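Local coordinates for profilin-1A (Acanthamoeba castellanii, PDB 1ACF), which binds monomeric actin, blocking or promoting its polymerization according to concentration, and binds PIP2, thereby restraining production of the second messengers IP3 and DG, at residues T69-A72 with I77-K80; A19-L22 with T28-T31; P39-T44 with F60-V65. All blocks are in the same frame, centred on the assembly; numbering follows the deposited sequence.

Interaction 1. Residues T69-A72 with I77-K80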
ATOM      1  N   THR A  69      -0.907  -8.927   9.432  1.00 13.85           N
ATOM      2  CA  THR A  69       0.435  -8.686   8.950  1.00 11.86           C
ATOM      3  C   THR A  69       1.250  -9.931   8.620  1.00  8.91           C
ATOM      4  O   THR A  69       1.543 -10.733   9.511  1.00  8.47           O
ATOM      5  CB  THR A  69       1.269  -7.821   9.988  1.00 12.44           C
ATOM      6  OG1 THR A  69       0.384  -6.749  10.367  1.00 15.81           O
ATOM      7  CG2 THR A  69       2.598  -7.346   9.408  1.00 11.64           C
ATOM      8  N   LEU A  70       1.592 -10.031   7.348  1.00  7.47           N
ATOM      9  CA  LEU A  70       2.407 -11.134   6.844  1.00 11.30           C
ATOM     10  C   LEU A  70       3.924 -10.785   7.009  1.00 14.00           C
ATOM     11  O   LEU A  70       4.674 -11.642   7.461  1.00 15.64           O
ATOM     12  CB  LEU A  70       2.054 -11.384   5.409  1.00 11.36           C
ATOM     13  CG  LEU A  70       1.115 -12.375   4.839  1.00 15.21           C
ATOM     14  CD1 LEU A  70       0.953 -12.049   3.331  1.00 13.99           C
ATOM     15  CD2 LEU A  70       1.671 -13.782   5.006  1.00 14.98           C
ATOM     16  N   ARG A  71       4.299  -9.590   6.639  1.00 15.88           N
ATOM     17  CA  ARG A  71       5.638  -8.982   6.647  1.00 15.96           C
ATOM     18  C   ARG A  71       5.674  -7.506   7.022  1.00 16.02           C
ATOM     19  O   ARG A  71       4.846  -6.694   6.526  1.00 20.46           O
ATOM     20  CB  ARG A  71       6.218  -9.296   5.248  1.00 14.64           C
ATOM     21  CG  ARG A  71       7.205  -8.349   4.646  1.00 18.70           C
ATOM     22  CD  ARG A  71       7.998  -8.880   3.501  1.00 19.04           C
ATOM     23  NE  ARG A  71       8.664  -7.869   2.708  1.00 23.32           N
ATOM     24  CZ  ARG A  71       9.621  -7.977   1.780  1.00 26.96           C
ATOM     25  NH1 ARG A  71      10.255  -9.117   1.496  1.00 26.24           N
ATOM     26  NH2 ARG A  71      10.062  -6.938   1.051  1.00 28.08           N
ATOM     27  N   ALA A  72       6.550  -7.011   7.902  1.00 13.99           N
ATOM     28  CA  ALA A  72       6.717  -5.624   8.337  1.00 12.63           C
ATOM     29  C   ALA A  72       8.207  -5.296   8.677  1.00 12.63           C
ATOM     30  O   ALA A  72       8.863  -5.867   9.560  1.00 11.44           O
ATOM     31  CB  ALA A  72       5.889  -5.114   9.501  1.00 10.75           C
ATOM     32  N   ILE A  77       5.379  -3.426   4.226  1.00 10.14           N
ATOM     33  CA  ILE A  77       4.362  -4.023   5.084  1.00 11.84           C
ATOM     34  C   ILE A  77       3.304  -4.734   4.186  1.00 12.17           C
ATOM     35  O   ILE A  77       2.584  -4.119   3.370  1.00 10.74           O
ATOM     36  CB  ILE A  77       3.646  -3.046   6.055  1.00 13.35           C
ATOM     37  CG1 ILE A  77       4.614  -2.601   7.197  1.00 10.90           C
ATOM     38  CG2 ILE A  77       2.350  -3.747   6.694  1.00 11.75           C
ATOM     39  CD1 ILE A  77       4.091  -1.283   7.889  1.00 10.23           C
ATOM     40  N   TYR A  78       3.204  -6.024   4.394  1.00 12.18           N
ATOM     41  CA  TYR A  78       2.248  -6.868   3.660  1.00 10.76           C
ATOM     42  C   TYR A  78       1.114  -7.352   4.619  1.00 12.02           C
ATOM     43  O   TYR A  78       1.324  -7.807   5.754  1.00  9.22           O
ATOM     44  CB  TYR A  78       2.955  -8.023   2.979  1.00  8.98           C
ATOM     45  CG  TYR A  78       3.887  -7.695   1.824  1.00 11.07           C
ATOM     46  CD1 TYR A  78       4.250  -6.408   1.430  1.00 10.96           C
ATOM     47  CD2 TYR A  78       4.542  -8.771   1.213  1.00 10.10           C
ATOM     48  CE1 TYR A  78       5.197  -6.195   0.429  1.00 11.36           C
ATOM     49  CE2 TYR A  78       5.486  -8.592   0.224  1.00 13.41           C
ATOM     50  CZ  TYR A  78       5.796  -7.289  -0.181  1.00 10.94           C
ATOM     51  OH  TYR A  78       6.713  -7.194  -1.195  1.00 11.70           O
ATOM     52  N   GLY A  79      -0.090  -7.233   4.062  1.00 10.70           N
ATOM     53  CA  GLY A  79      -1.349  -7.622   4.713  1.00 13.91           C
ATOM     54  C   GLY A  79      -2.042  -8.727   3.899  1.00 11.18           C
ATOM     55  O   GLY A  79      -1.922  -8.757   2.642  1.00  9.78           O
ATOM     56  N   LYS A  80      -2.712  -9.568   4.655  1.00  9.75           N
ATOM     57  CA  LYS A  80      -3.430 -10.703   4.024  1.00 13.10           C
ATOM     58  C   LYS A  80      -4.765 -10.839   4.756  1.00 14.56           C
ATOM     59  O   LYS A  80      -4.822 -10.703   5.983  1.00 15.79           O
ATOM     60  CB  LYS A  80      -2.719 -12.040   4.059  1.00 13.04           C
ATOM     61  CG  LYS A  80      -3.366 -13.130   3.203  1.00 22.28           C
ATOM     62  CD  LYS A  80      -2.914 -14.551   3.604  1.00 26.17           C
ATOM     63  CE  LYS A  80      -3.443 -14.927   4.982  1.00 27.57           C
ATOM     64  NZ  LYS A  80      -2.609 -16.008   5.586  1.00 30.85           N
TER

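Interaction 2. Residues A19-L22 with T28-T31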
ATOM      1  N   ALA A  19      -5.696   1.123  -5.504  1.00  3.88           N
ATOM      2  CA  ALA A  19      -4.339   1.666  -5.079  1.00  5.74           C
ATOM      3  C   ALA A  19      -4.451   3.094  -4.596  1.00  3.85           C
ATOM      4  O   ALA A  19      -5.290   3.934  -4.982  1.00  2.95           O
ATOM      5  CB  ALA A  19      -3.352   1.506  -6.222  1.00  2.00           C
ATOM      6  N   ALA A  20      -3.602   3.440  -3.658  1.00  7.30           N
ATOM      7  CA  ALA A  20      -3.554   4.831  -3.141  1.00  5.90           C
ATOM      8  C   ALA A  20      -2.056   5.176  -2.973  1.00  8.50           C
ATOM      9  O   ALA A  20      -1.252   4.234  -2.931  1.00  7.90           O
ATOM     10  CB  ALA A  20      -4.303   5.031  -1.855  1.00  8.06           C
ATOM     11  N   ILE A  21      -1.790   6.470  -2.926  1.00  6.80           N
ATOM     12  CA  ILE A  21      -0.436   6.983  -2.696  1.00  7.29           C
ATOM     13  C   ILE A  21      -0.524   7.969  -1.533  1.00  4.07           C
ATOM     14  O   ILE A  21      -1.290   8.957  -1.632  1.00  3.88           O
ATOM     15  CB  ILE A  21       0.322   7.600  -3.897  1.00  6.35           C
ATOM     16  CG1 ILE A  21       0.890   6.568  -4.887  1.00  2.42           C
ATOM     17  CG2 ILE A  21       1.500   8.440  -3.297  1.00 11.37           C
ATOM     18  CD1 ILE A  21       1.365   7.270  -6.204  1.00  2.07           C
ATOM     19  N   LEU A  22       0.177   7.592  -0.465  1.00  2.56           N
ATOM     20  CA  LEU A  22       0.164   8.504   0.695  1.00  5.91           C
ATOM     21  C   LEU A  22       1.486   9.254   0.970  1.00  7.02           C
ATOM     22  O   LEU A  22       2.588   8.903   0.548  1.00  9.72           O
ATOM     23  CB  LEU A  22      -0.121   7.679   1.948  1.00  6.23           C
ATOM     24  CG  LEU A  22      -1.413   7.058   2.342  1.00  6.97           C
ATOM     25  CD1 LEU A  22      -2.169   6.508   1.169  1.00  8.17           C
ATOM     26  CD2 LEU A  22      -1.035   6.012   3.384  1.00 11.28           C
ATOM     27  N   THR A  28      -3.616  11.196   2.083  1.00  9.29           N
ATOM     28  CA  THR A  28      -3.647  10.616   0.731  1.00  8.51           C
ATOM     29  C   THR A  28      -3.227  11.662  -0.285  1.00  7.05           C
ATOM     30  O   THR A  28      -3.606  12.830  -0.157  1.00  5.46           O
ATOM     31  CB  THR A  28      -5.089  10.012   0.431  1.00 10.29           C
ATOM     32  OG1 THR A  28      -5.280   8.952   1.417  1.00 11.43           O
ATOM     33  CG2 THR A  28      -5.282   9.565  -1.008  1.00 11.76           C
ATOM     34  N   TRP A  29      -2.467  11.193  -1.295  1.00  9.81           N
ATOM     35  CA  TRP A  29      -2.006  12.113  -2.361  1.00  9.82           C
ATOM     36  C   TRP A  29      -2.913  11.935  -3.577  1.00  9.04           C
ATOM     37  O   TRP A  29      -3.273  12.896  -4.236  1.00 10.68           O
ATOM     38  CB  TRP A  29      -0.527  11.943  -2.638  1.00  8.29           C
ATOM     39  CG  TRP A  29       0.374  12.540  -1.586  1.00 13.02           C
ATOM     40  CD1 TRP A  29       0.042  13.084  -0.360  1.00  6.86           C
ATOM     41  CD2 TRP A  29       1.824  12.475  -1.605  1.00  9.21           C
ATOM     42  NE1 TRP A  29       1.162  13.421   0.332  1.00  2.84           N
ATOM     43  CE2 TRP A  29       2.263  13.044  -0.389  1.00  9.70           C
ATOM     44  CE3 TRP A  29       2.738  11.977  -2.520  1.00 12.17           C
ATOM     45  CZ2 TRP A  29       3.633  13.133  -0.105  1.00  7.91           C
ATOM     46  CZ3 TRP A  29       4.110  12.109  -2.254  1.00 12.12           C
ATOM     47  CH2 TRP A  29       4.519  12.669  -1.054  1.00  6.59           C
ATOM     48  N   ALA A  30      -3.264  10.681  -3.808  1.00 10.24           N
ATOM     49  CA  ALA A  30      -4.133  10.234  -4.890  1.00  7.12           C
ATOM     50  C   ALA A  30      -4.658   8.834  -4.552  1.00  6.19           C
ATOM     51  O   ALA A  30      -3.978   8.016  -3.885  1.00  2.11           O
ATOM     52  CB  ALA A  30      -3.351  10.261  -6.205  1.00  5.34           C
ATOM     53  N   THR A  31      -5.924   8.598  -5.031  1.00  5.95           N
ATOM     54  CA  THR A  31      -6.556   7.272  -4.760  1.00  4.40           C
ATOM     55  C   THR A  31      -7.350   6.732  -5.918  1.00  5.03           C
ATOM     56  O   THR A  31      -7.869   7.557  -6.674  1.00  7.43           O
ATOM     57  CB  THR A  31      -7.360   7.453  -3.397  1.00  2.43           C
ATOM     58  OG1 THR A  31      -7.502   6.125  -2.851  1.00  2.00           O
ATOM     59  CG2 THR A  31      -8.541   8.354  -3.472  1.00  2.01           C
TER

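Interaction 3. Residues P39-T44 with F60-V65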
ATOM      1  N   PRO A  39      -7.391   9.040   7.194  1.00 16.76           N
ATOM      2  CA  PRO A  39      -6.246   9.718   7.815  1.00 17.54           C
ATOM      3  C   PRO A  39      -5.683   8.805   8.908  1.00 17.62           C
ATOM      4  O   PRO A  39      -4.496   8.453   8.960  1.00 17.25           O
ATOM      5  CB  PRO A  39      -6.874  10.951   8.471  1.00 18.05           C
ATOM      6  CG  PRO A  39      -8.055  11.252   7.574  1.00 18.62           C
ATOM      7  CD  PRO A  39      -8.592   9.857   7.244  1.00 18.61           C
ATOM      8  N   ALA A  40      -6.644   8.536   9.772  1.00 14.93           N
ATOM      9  CA  ALA A  40      -6.450   7.657  10.904  1.00 17.05           C
ATOM     10  C   ALA A  40      -5.780   6.359  10.450  1.00 17.07           C
ATOM     11  O   ALA A  40      -4.762   6.001  11.076  1.00 16.14           O
ATOM     12  CB  ALA A  40      -7.807   7.431  11.566  1.00 19.06           C
ATOM     13  N   GLN A  41      -6.306   5.717   9.420  1.00 16.05           N
ATOM     14  CA  GLN A  41      -5.748   4.482   8.901  1.00 16.15           C
ATOM     15  C   GLN A  41      -4.333   4.715   8.330  1.00 16.04           C
ATOM     16  O   GLN A  41      -3.521   3.815   8.514  1.00 14.62           O
ATOM     17  CB  GLN A  41      -6.536   3.857   7.744  1.00 17.36           C
ATOM     18  CG  GLN A  41      -7.723   3.053   8.247  1.00 18.17           C
ATOM     19  CD  GLN A  41      -8.738   2.818   7.154  1.00 17.20           C
ATOM     20  OE1 GLN A  41      -9.709   2.064   7.340  1.00 20.71           O
ATOM     21  NE2 GLN A  41      -8.488   3.491   6.046  1.00 10.81           N
ATOM     22  N   GLY A  42      -4.237   5.826   7.663  1.00 16.38           N
ATOM     23  CA  GLY A  42      -3.028   6.339   7.012  1.00 17.15           C
ATOM     24  C   GLY A  42      -1.909   6.629   7.998  1.00 16.94           C
ATOM     25  O   GLY A  42      -0.781   6.178   7.758  1.00 15.49           O
ATOM     26  N   THR A  43      -2.244   7.336   9.084  1.00 17.40           N
ATOM     27  CA  THR A  43      -1.252   7.682  10.122  1.00 18.02           C
ATOM     28  C   THR A  43      -0.765   6.407  10.835  1.00 15.52           C
ATOM     29  O   THR A  43       0.442   6.292  11.230  1.00  9.29           O
ATOM     30  CB  THR A  43      -1.481   8.896  11.075  1.00 20.01           C
ATOM     31  OG1 THR A  43      -2.308   8.558  12.215  1.00 26.50           O
ATOM     32  CG2 THR A  43      -2.005  10.201  10.441  1.00 24.48           C
ATOM     33  N   THR A  44      -1.669   5.438  10.937  1.00 12.27           N
ATOM     34  CA  THR A  44      -1.246   4.166  11.545  1.00 14.91           C
ATOM     35  C   THR A  44      -0.202   3.440  10.682  1.00 15.33           C
ATOM     36  O   THR A  44       0.779   2.899  11.234  1.00 16.81           O
ATOM     37  CB  THR A  44      -2.486   3.271  11.934  1.00 10.93           C
ATOM     38  OG1 THR A  44      -3.142   4.062  12.983  1.00 14.32           O
ATOM     39  CG2 THR A  44      -2.175   1.891  12.470  1.00 11.86           C
ATOM     40  N   PHE A  60      -3.882  -4.546  10.695  1.00 14.02           N
ATOM     41  CA  PHE A  60      -4.197  -3.137  10.365  1.00 11.39           C
ATOM     42  C   PHE A  60      -5.437  -3.026   9.479  1.00  8.56           C
ATOM     43  O   PHE A  60      -5.807  -3.924   8.724  1.00  7.69           O
ATOM     44  CB  PHE A  60      -3.000  -2.434   9.652  1.00  9.54           C
ATOM     45  CG  PHE A  60      -2.369  -3.155   8.477  1.00  6.85           C
ATOM     46  CD1 PHE A  60      -1.712  -4.380   8.633  1.00  2.00           C
ATOM     47  CD2 PHE A  60      -2.417  -2.593   7.204  1.00  5.17           C
ATOM     48  CE1 PHE A  60      -1.116  -5.039   7.585  1.00  2.85           C
ATOM     49  CE2 PHE A  60      -1.826  -3.242   6.139  1.00  7.37           C
ATOM     50  CZ  PHE A  60      -1.187  -4.484   6.299  1.00  2.00           C
ATOM     51  N   ASP A  61      -5.972  -1.840   9.447  1.00 10.85           N
ATOM     52  CA  ASP A  61      -7.123  -1.434   8.682  1.00 15.03           C
ATOM     53  C   ASP A  61      -6.857  -0.540   7.475  1.00 12.12           C
ATOM     54  O   ASP A  61      -6.341   0.562   7.595  1.00 13.04           O
ATOM     55  CB  ASP A  61      -8.146  -0.693   9.603  1.00 16.71           C
ATOM     56  CG  ASP A  61      -8.805  -1.640  10.594  1.00 22.10           C
ATOM     57  OD1 ASP A  61      -8.505  -2.846  10.661  1.00 18.96           O
ATOM     58  OD2 ASP A  61      -9.632  -1.081  11.359  1.00 22.09           O
ATOM     59  N   LEU A  62      -7.368  -0.983   6.351  1.00 12.30           N
ATOM     60  CA  LEU A  62      -7.334  -0.161   5.117  1.00 17.17           C
ATOM     61  C   LEU A  62      -8.770  -0.223   4.535  1.00 17.79           C
ATOM     62  O   LEU A  62      -9.283  -1.300   4.245  1.00 17.95           O
ATOM     63  CB  LEU A  62      -6.193  -0.492   4.194  1.00 21.81           C
ATOM     64  CG  LEU A  62      -4.807   0.130   4.314  1.00 25.84           C
ATOM     65  CD1 LEU A  62      -4.821   1.510   4.982  1.00 21.08           C
ATOM     66  CD2 LEU A  62      -3.813  -0.785   5.033  1.00 26.73           C
ATOM     67  N   ALA A  63      -9.410   0.932   4.451  1.00 18.43           N
ATOM     68  CA  ALA A  63     -10.733   1.131   3.902  1.00 20.01           C
ATOM     69  C   ALA A  63     -11.686   0.003   4.260  1.00 21.23           C
ATOM     70  O   ALA A  63     -12.164  -0.732   3.362  1.00 24.01           O
ATOM     71  CB  ALA A  63     -10.604   1.279   2.368  1.00 16.28           C
ATOM     72  N   GLY A  64     -11.942  -0.201   5.549  1.00 21.59           N
ATOM     73  CA  GLY A  64     -12.876  -1.258   5.951  1.00 19.72           C
ATOM     74  C   GLY A  64     -12.426  -2.686   5.974  1.00 19.49           C
ATOM     75  O   GLY A  64     -13.195  -3.564   6.469  1.00 21.45           O
ATOM     76  N   VAL A  65     -11.231  -3.016   5.482  1.00 13.89           N
ATOM     77  CA  VAL A  65     -10.787  -4.392   5.583  1.00 12.49           C
ATOM     78  C   VAL A  65      -9.705  -4.502   6.649  1.00 13.26           C
ATOM     79  O   VAL A  65      -8.723  -3.715   6.630  1.00 18.46           O
ATOM     80  CB  VAL A  65     -10.289  -4.937   4.243  1.00 12.42           C
ATOM     81  CG1 VAL A  65      -9.994  -6.414   4.372  1.00  7.45           C
ATOM     82  CG2 VAL A  65     -11.166  -4.571   3.083  1.00 12.02           C
TER
HETATM   83  O   HOH W   1      -3.678   1.248   9.088  1.00 11.02           O

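Interaction 1. Residues T69-A72 with I77-K80
Y78 turns its CG in beside its backbone N (chi1 -68°), while R71 swings its CG away from its own backbone N (chi1 151°) and runs on extended as far as NE. These two choices lay the arginine alongside the tyrosine, both side chains pointing the same way. Guanidinium and phenol ring are almost parallel, their planes 10° apart. R71 NE lies 4.0 Å above the plane of the Y78 ring, offset toward its rim. The match suits both residues: CD and NE of R71 pass over the CD2-CE2-CZ side of the ring, and the flat end of an arginine can follow an aromatic surface. The tyrosine hydroxyl is hydrogen-bonded to E114, with which R71 makes only a long, weak ion pair.

The backbone beneath forms a classic beta bulge, with L70 and R71 both facing Y78. L70 N donates to Y78 O at 2.7 Å. Y78 N donates in turn to R71 O at 2.8 Å. As the inserted residue, L70 points toward the partner strand, where L70 CD1 packs 3.7 Å from K80 CB, leucine supplying the branch and lysine its aliphatic root. On the face opposite R71 and Y78, A72 CB lies 3.6 Å from I77 CG1, a single methyl that lets the strands keep close where the larger isoleucine lies. The bulge thus distorts the hairpin of strands 65-72 and 76-81. I77 and G79 continue the antiparallel sheet into strand 84-90 through T88 and V86, while the I77 side chain meets L45, A48 and F49 of helix 39-50 and F60 of strand 60-62.

Interaction 2. Residues A19-L22 with T28-T31
The carbonyl oxygen of I21 receives two backbone N-H groups, those of W29 and A30, and this shared acceptor marks a classic beta bulge in the hairpin of strands 18-23 and 28-31. The bond from W29 N is short as modelled, 2.5 Å, and enters nearly along the C=O axis, whereas A30 N reaches I21 O only weakly at 3.4 Å. In return I21 N donates to A30 O at 2.8 Å. Because two residues stand opposite one, the register slips between I21 and L22.

W29, the additional residue, leans toward strand 18-23. Its indole spreads over the backbone of L22, with L22 C 4.0 Å above the ring centre: a broad flat group suits this peptide surface. I21 CG2 lies 3.8 Å from W29 CE3, approaching obliquely. This branch, anti to the backbone N of the isoleucine, is the one that reaches the indole, while CG1 lies beside that N. W2 of helix 2-11 meets the W29 ring, planes at about 60° to each other. This aromatic grouping is consistent with the polyproline-binding surface of profilins.

Farther along, alanine suits position 20 because its methyl leaves space for T31, whose hydroxyl is hydrogen-bonded to F35 O. A20 CB comes to 3.5 Å from T31 OG1.

Interaction 3. Residues P39-T44 with F60-V65
Q41 of helix 39-50 lies against D61 and L62 of strand 60-62, an outermost strand of the sheet, and Q41 CB comes to 3.3 Å from D61 O. The chain is extended beyond CG, which carries it past D61 to the start of the following turn. There Q41 CD lies 3.4 Å from A63 N. A glutamine suits this spot, since it has apolar length to lie over a strand and its extended chain reaches as far as the turn.

Apolar contact is slight. L62 sends CD1 back toward the helix, where L62 CD1 is 4.0 Å from Q41 CB, and its side chain also touches V37.

Water makes the other link. One molecule donates to Q41 O at 2.6 Å and to D61 O at 3.1 Å, so a helix carbonyl and a strand carbonyl, both acceptors unable to bond each other directly, are joined through its two hydrogens.

Backbone bonds shape the strand's exit. L62 to V65 form a type I' turn, closed by V65 N to L62 O at 2.9 Å and by L62 N to V65 O at 3.1 Å. G64 has phi 79°, where a side chain would jam against the preceding carbonyl. D61 turns its carboxylate to H66, outside this contact.

With few apolar atoms in touch, helix 39-50 and the edge strand meet partly through one water, consistent with a surface contact that is not tightly packed.

All three contacts involve the antiparallel sheet: interactions 1 and 2 are hairpins in it, and interaction 3 sets helix 39-50 against its edge strand 60-62. Interactions 1 and 2 sit on opposite sides of the chain's centre, with centres about 19 Å apart and nearest atoms about 10 Å apart, so they do not touch. Interaction 3 meets both. F60, at the start of 60-65, places its CZ 3.6 Å from I77 CG2 of interaction 1, and helix residue G42 lies with its CA 4.2 Å from L22 CD2 of interaction 2. The Y78 side chain is about 9 Å from that of K115, an actin-binding site; interaction 2 lies in the 1-35 region predicted to bind actin.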